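Local structure of AbyA5 (Verrucosispora maris, 4YWF) at residues G149-I154 against V261-R266; T268-T271 against D277-R280. The protein catalyses acetate elimination in spirotetronate biosynthesis, acting as a lyase built on an esterase-like alpha/beta-hydrolase scaffold. The protein carries 4 engineered substitutions. All blocks are in the same frame, centred on the assembly; numbering follows the deposited sequence.

Contact 1 (G149-I154 against V261-R266); sequences GGIVSI and VDTLAR
Ile151 and Val152 pack against Thr263 and Leu264 in a small, largely buried apolar contact between the loop that leaves strand 143-148 and one flank of helix 258-268. Thr263 faces the loop with its methyl group, and CG2 lies 3.4 Å from Ile151 O, a van der Waals touch on the carbonyl. The same methyl meets Ile151 CD1 at 3.8 Å. Its hydroxyl takes no polar part across the interface: with chi1 at -58°, OG1 stays beside its own backbone N and bonds to Val259 O one turn back in the helix. In the alpha/beta-hydrolase fold of this family, strand 143-148 belongs to the parallel part of the central sheet and helix 258-268 lies between strands 233-239 and 296-301 in the chain, so the contact sets a strand-end loop against a helix from the connection between two later strands of the sheet. Ile151 divides its branches over two helix residues. CG1, held between the backbone N and the carbonyl carbon (chi1 49°), carries CD1 to Thr263, while CG2 reaches Leu264 CD2 at 4.1 Å, the two side chains crossing near a right angle. More peripherally, Val152 CG1 approaches Thr263 CG2 at 4.1 Å, and Phe88 also touches the Val152 side chain.

Contact 2 (T268-T271 against D277-R280); sequences TQTT and DHVR
His278 packs against Thr268 and Thr270 where helix 258-268 ends in a Schellman motif, with Gln269 at positive phi, and the chain turns through a short connection into helix 275-278. Along the second segment, Asp277 comes first and supplies its carbonyl oxygen to Arg280 within the same segment. His278 follows and touches both threonines. Its CG stands anti to the backbone N (chi1 -175°), which directs the imidazole at the two threonines. Thr270 CG2 sits over one face of the ring in a CH-pi contact, 3.8 Å from the centroid and 15° off the normal, while Thr268 CB approaches His278 CD2 obliquely at 3.9 Å. The threonines are tied to each other: Thr270 OG1 donates to Thr268 OG1 over 2.7 Å, and Thr268 OG1 is also bonded to Leu264 O in the last helical turn, an arrangement that helps fix how Thr270 presents its methyl. Val279, the next residue, is buried and adds a looser touch from CG1 to Thr268 CG2. Arg280 then folds back on Asp277: NH1 donates to Asp277 O over 2.9 Å, and NH1 and the backbone N of Arg280 reach that oxygen from opposite faces of the carbonyl plane.

From the N terminus, the chain leaves strand 143-148 through residues 149-154 and passes through 106 residues, including strands 207-215 and 233-239, before contact 1 closes that long loop on helix 258-268. Contact 2 opens at the end of the same helix and closes a short loop of five residues on helix 275-278. The two therefore run in series, neither crossing nor nesting, with centres about 12 Å apart. Helix 258-268 is their common element, facing the strand-end loop in one and leading into the next helix in the other. A probable hydrogen bond from Thr270 N to Ala265 O, 2.9 Å long, joins the contacts directly.

Contact 1 (G149-I154 against V261-R266)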
loop_
_atom_site.group_PDB
_atom_site.type_symbol
_atom_site.label_atom_id
_atom_site.label_comp_id
_atom_site.label_asym_id
_atom_site.label_seq_id
_atom_site.Cartn_x
_atom_site.Cartn_y
_atom_site.Cartn_z
ATOM N N GLY A 149 -0.726 -0.555 -0.526
ATOM C CA GLY A 149 0.265 -0.162 0.438
ATOM C C GLY A 149 0.611 1.334 0.312
ATOM O O GLY A 149 -0.098 2.109 -0.322
ATOM N N GLY A 150 1.686 1.705 1.001
ATOM C CA GLY A 150 2.238 3.021 1.000
ATOM C C GLY A 150 3.224 3.258 -0.119
ATOM O O GLY A 150 3.168 2.615 -1.177
ATOM N N ILE A 151 4.070 4.251 0.079
ATOM C CA ILE A 151 4.780 4.871 -1.036
ATOM C C ILE A 151 5.994 4.027 -1.499
ATOM O O ILE A 151 6.631 4.395 -2.530
ATOM C CB ILE A 151 5.210 6.320 -0.707
ATOM C CG1 ILE A 151 5.916 6.342 0.656
ATOM C CG2 ILE A 151 4.018 7.296 -0.744
ATOM C CD1 ILE A 151 6.893 7.467 0.879
ATOM N N VAL A 152 6.374 2.998 -0.737
ATOM C CA VAL A 152 7.441 2.096 -1.168
ATOM C C VAL A 152 6.948 0.663 -1.463
ATOM O O VAL A 152 7.721 -0.155 -1.940
ATOM C CB VAL A 152 8.688 2.076 -0.226
ATOM C CG1 VAL A 152 9.387 3.442 -0.219
ATOM C CG2 VAL A 152 8.342 1.606 1.183
ATOM N N SER A 153 5.670 0.384 -1.217
ATOM C CA SER A 153 5.077 -0.985 -1.301
ATOM C C SER A 153 4.498 -1.273 -2.695
ATOM O O SER A 153 3.495 -0.694 -3.078
ATOM C CB SER A 153 3.955 -1.162 -0.275
ATOM O OG SER A 153 4.445 -1.065 1.077
ATOM N N ILE A 154 5.121 -2.179 -3.431
ATOM C CA ILE A 154 4.562 -2.669 -4.684
ATOM C C ILE A 154 3.568 -3.788 -4.442
ATOM O O ILE A 154 3.569 -4.408 -3.411
ATOM C CB ILE A 154 5.641 -3.142 -5.695
ATOM C CG1 ILE A 154 6.388 -4.364 -5.149
ATOM C CG2 ILE A 154 6.486 -1.964 -6.125
ATOM C CD1 ILE A 154 7.154 -5.121 -6.228
ATOM N N VAL A 261 11.272 11.342 2.092
ATOM C CA VAL A 261 11.177 12.627 1.367
ATOM C C VAL A 261 11.427 12.494 -0.147
ATOM O O VAL A 261 10.732 13.127 -0.981
ATOM C CB VAL A 261 12.200 13.665 1.908
ATOM C CG1 VAL A 261 12.132 14.995 1.127
ATOM C CG2 VAL A 261 12.031 13.901 3.415
ATOM N N ASP A 262 12.476 11.734 -0.470
ATOM C CA ASP A 262 12.950 11.567 -1.867
ATOM C C ASP A 262 11.947 10.769 -2.643
ATOM O O ASP A 262 11.596 11.117 -3.773
ATOM C CB ASP A 262 14.263 10.817 -1.890
ATOM C CG ASP A 262 15.483 11.722 -1.727
ATOM O OD1 ASP A 262 15.434 12.924 -2.083
ATOM O OD2 ASP A 262 16.512 11.207 -1.253
ATOM N N THR A 263 11.471 9.684 -2.024
ATOM C CA THR A 263 10.348 8.936 -2.637
ATOM C C THR A 263 9.143 9.792 -2.899
ATOM O O THR A 263 8.556 9.774 -3.992
ATOM C CB THR A 263 9.945 7.757 -1.739
ATOM O OG1 THR A 263 11.078 6.951 -1.572
ATOM C CG2 THR A 263 8.848 6.933 -2.338
ATOM N N LEU A 264 8.738 10.566 -1.893
ATOM C CA LEU A 264 7.547 11.416 -2.086
ATOM C C LEU A 264 7.733 12.384 -3.225
ATOM O O LEU A 264 6.820 12.635 -4.012
ATOM C CB LEU A 264 7.229 12.238 -0.823
ATOM C CG LEU A 264 6.167 11.786 0.185
ATOM C CD1 LEU A 264 5.813 12.979 1.088
ATOM C CD2 LEU A 264 4.879 11.246 -0.452
ATOM N N ALA A 265 8.913 12.989 -3.270
ATOM C CA ALA A 265 9.256 13.863 -4.361
ATOM C C ALA A 265 9.207 13.102 -5.701
ATOM O O ALA A 265 8.658 13.614 -6.662
ATOM C CB ALA A 265 10.611 14.482 -4.121
ATOM N N ARG A 266 9.711 11.863 -5.763
ATOM C CA ARG A 266 9.625 11.119 -7.047
ATOM C C ARG A 266 8.168 10.876 -7.390
ATOM O O ARG A 266 7.681 11.248 -8.457
ATOM C CB ARG A 266 10.344 9.759 -7.007
ATOM C CG ARG A 266 10.046 8.906 -8.261
ATOM C CD ARG A 266 10.508 9.571 -9.583
ATOM N NE ARG A 266 11.971 9.833 -9.557
ATOM C CZ ARG A 266 12.928 9.162 -10.224
ATOM N NH1 ARG A 266 12.650 8.152 -11.063
ATOM N NH2 ARG A 266 14.195 9.527 -10.035
#

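Contact 2 (T268-T271 against D277-R280)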
loop_
_atom_site.group_PDB
_atom_site.type_symbol
_atom_site.label_atom_id
_atom_site.label_comp_id
_atom_site.label_asym_id
_atom_site.label_seq_id
_atom_site.Cartn_x
_atom_site.Cartn_y
_atom_site.Cartn_z
ATOM N N THR A 268 5.349 12.314 -6.504
ATOM C CA THR A 268 4.666 13.553 -6.878
ATOM C C THR A 268 5.300 14.273 -8.060
ATOM O O THR A 268 4.721 15.244 -8.577
ATOM C CB THR A 268 4.616 14.541 -5.702
ATOM O OG1 THR A 268 5.957 14.867 -5.236
ATOM C CG2 THR A 268 3.787 13.889 -4.555
ATOM N N GLN A 269 6.495 13.833 -8.471
ATOM C CA GLN A 269 7.220 14.461 -9.551
ATOM C C GLN A 269 7.547 15.912 -9.186
ATOM O O GLN A 269 7.310 16.821 -9.940
ATOM C CB GLN A 269 6.430 14.373 -10.855
ATOM C CG GLN A 269 6.382 12.924 -11.340
ATOM C CD GLN A 269 5.410 12.709 -12.455
ATOM O OE1 GLN A 269 5.200 13.584 -13.278
ATOM N NE2 GLN A 269 4.779 11.522 -12.480
ATOM N N THR A 270 8.128 16.085 -8.008
ATOM C CA THR A 270 8.578 17.383 -7.538
ATOM C C THR A 270 9.972 17.170 -7.109
ATOM O O THR A 270 10.544 16.231 -7.565
ATOM C CB THR A 270 7.680 17.922 -6.418
ATOM O OG1 THR A 270 7.629 17.008 -5.325
ATOM C CG2 THR A 270 6.333 18.172 -6.964
ATOM N N THR A 271 10.517 18.010 -6.235
ATOM C CA THR A 271 11.830 17.789 -5.645
ATOM C C THR A 271 11.696 17.826 -4.113
ATOM O O THR A 271 10.688 18.264 -3.633
ATOM C CB THR A 271 12.845 18.860 -6.119
ATOM O OG1 THR A 271 12.564 20.114 -5.503
ATOM C CG2 THR A 271 12.761 19.030 -7.627
ATOM N N ASP A 277 5.831 21.683 0.484
ATOM C CA ASP A 277 5.045 22.796 0.053
ATOM C C ASP A 277 4.041 22.290 -0.903
ATOM O O ASP A 277 2.855 22.696 -0.890
ATOM C CB ASP A 277 5.877 23.865 -0.674
ATOM C CG ASP A 277 6.567 24.796 0.257
ATOM O OD1 ASP A 277 6.277 24.796 1.496
ATOM O OD2 ASP A 277 7.424 25.530 -0.256
ATOM N N HIS A 278 4.497 21.377 -1.749
ATOM C CA HIS A 278 3.607 20.826 -2.748
ATOM C C HIS A 278 2.364 20.136 -2.118
ATOM O O HIS A 278 1.282 20.215 -2.674
ATOM C CB HIS A 278 4.383 19.901 -3.705
ATOM C CG HIS A 278 3.559 19.393 -4.845
ATOM N ND1 HIS A 278 3.069 20.207 -5.837
ATOM C CD2 HIS A 278 3.121 18.150 -5.138
ATOM C CE1 HIS A 278 2.360 19.499 -6.691
ATOM N NE2 HIS A 278 2.379 18.242 -6.291
ATOM N N VAL A 279 2.524 19.490 -0.977
ATOM C CA VAL A 279 1.426 18.649 -0.420
ATOM C C VAL A 279 0.741 19.375 0.748
ATOM O O VAL A 279 -0.103 18.790 1.446
ATOM C CB VAL A 279 1.928 17.261 0.032
ATOM C CG1 VAL A 279 2.492 16.498 -1.159
ATOM C CG2 VAL A 279 3.012 17.357 1.119
ATOM N N ARG A 280 1.089 20.658 0.930
ATOM C CA ARG A 280 0.581 21.413 2.083
ATOM C C ARG A 280 -0.951 21.397 2.140
ATOM O O ARG A 280 -1.500 21.040 3.170
ATOM C CB ARG A 280 1.180 22.817 2.183
ATOM C CG ARG A 280 0.799 23.812 1.074
ATOM C CD ARG A 280 1.711 25.053 1.122
ATOM N NE ARG A 280 1.203 26.166 0.320
ATOM C CZ ARG A 280 1.346 26.291 -1.001
ATOM N NH1 ARG A 280 1.985 25.361 -1.708
ATOM N NH2 ARG A 280 0.830 27.353 -1.624
#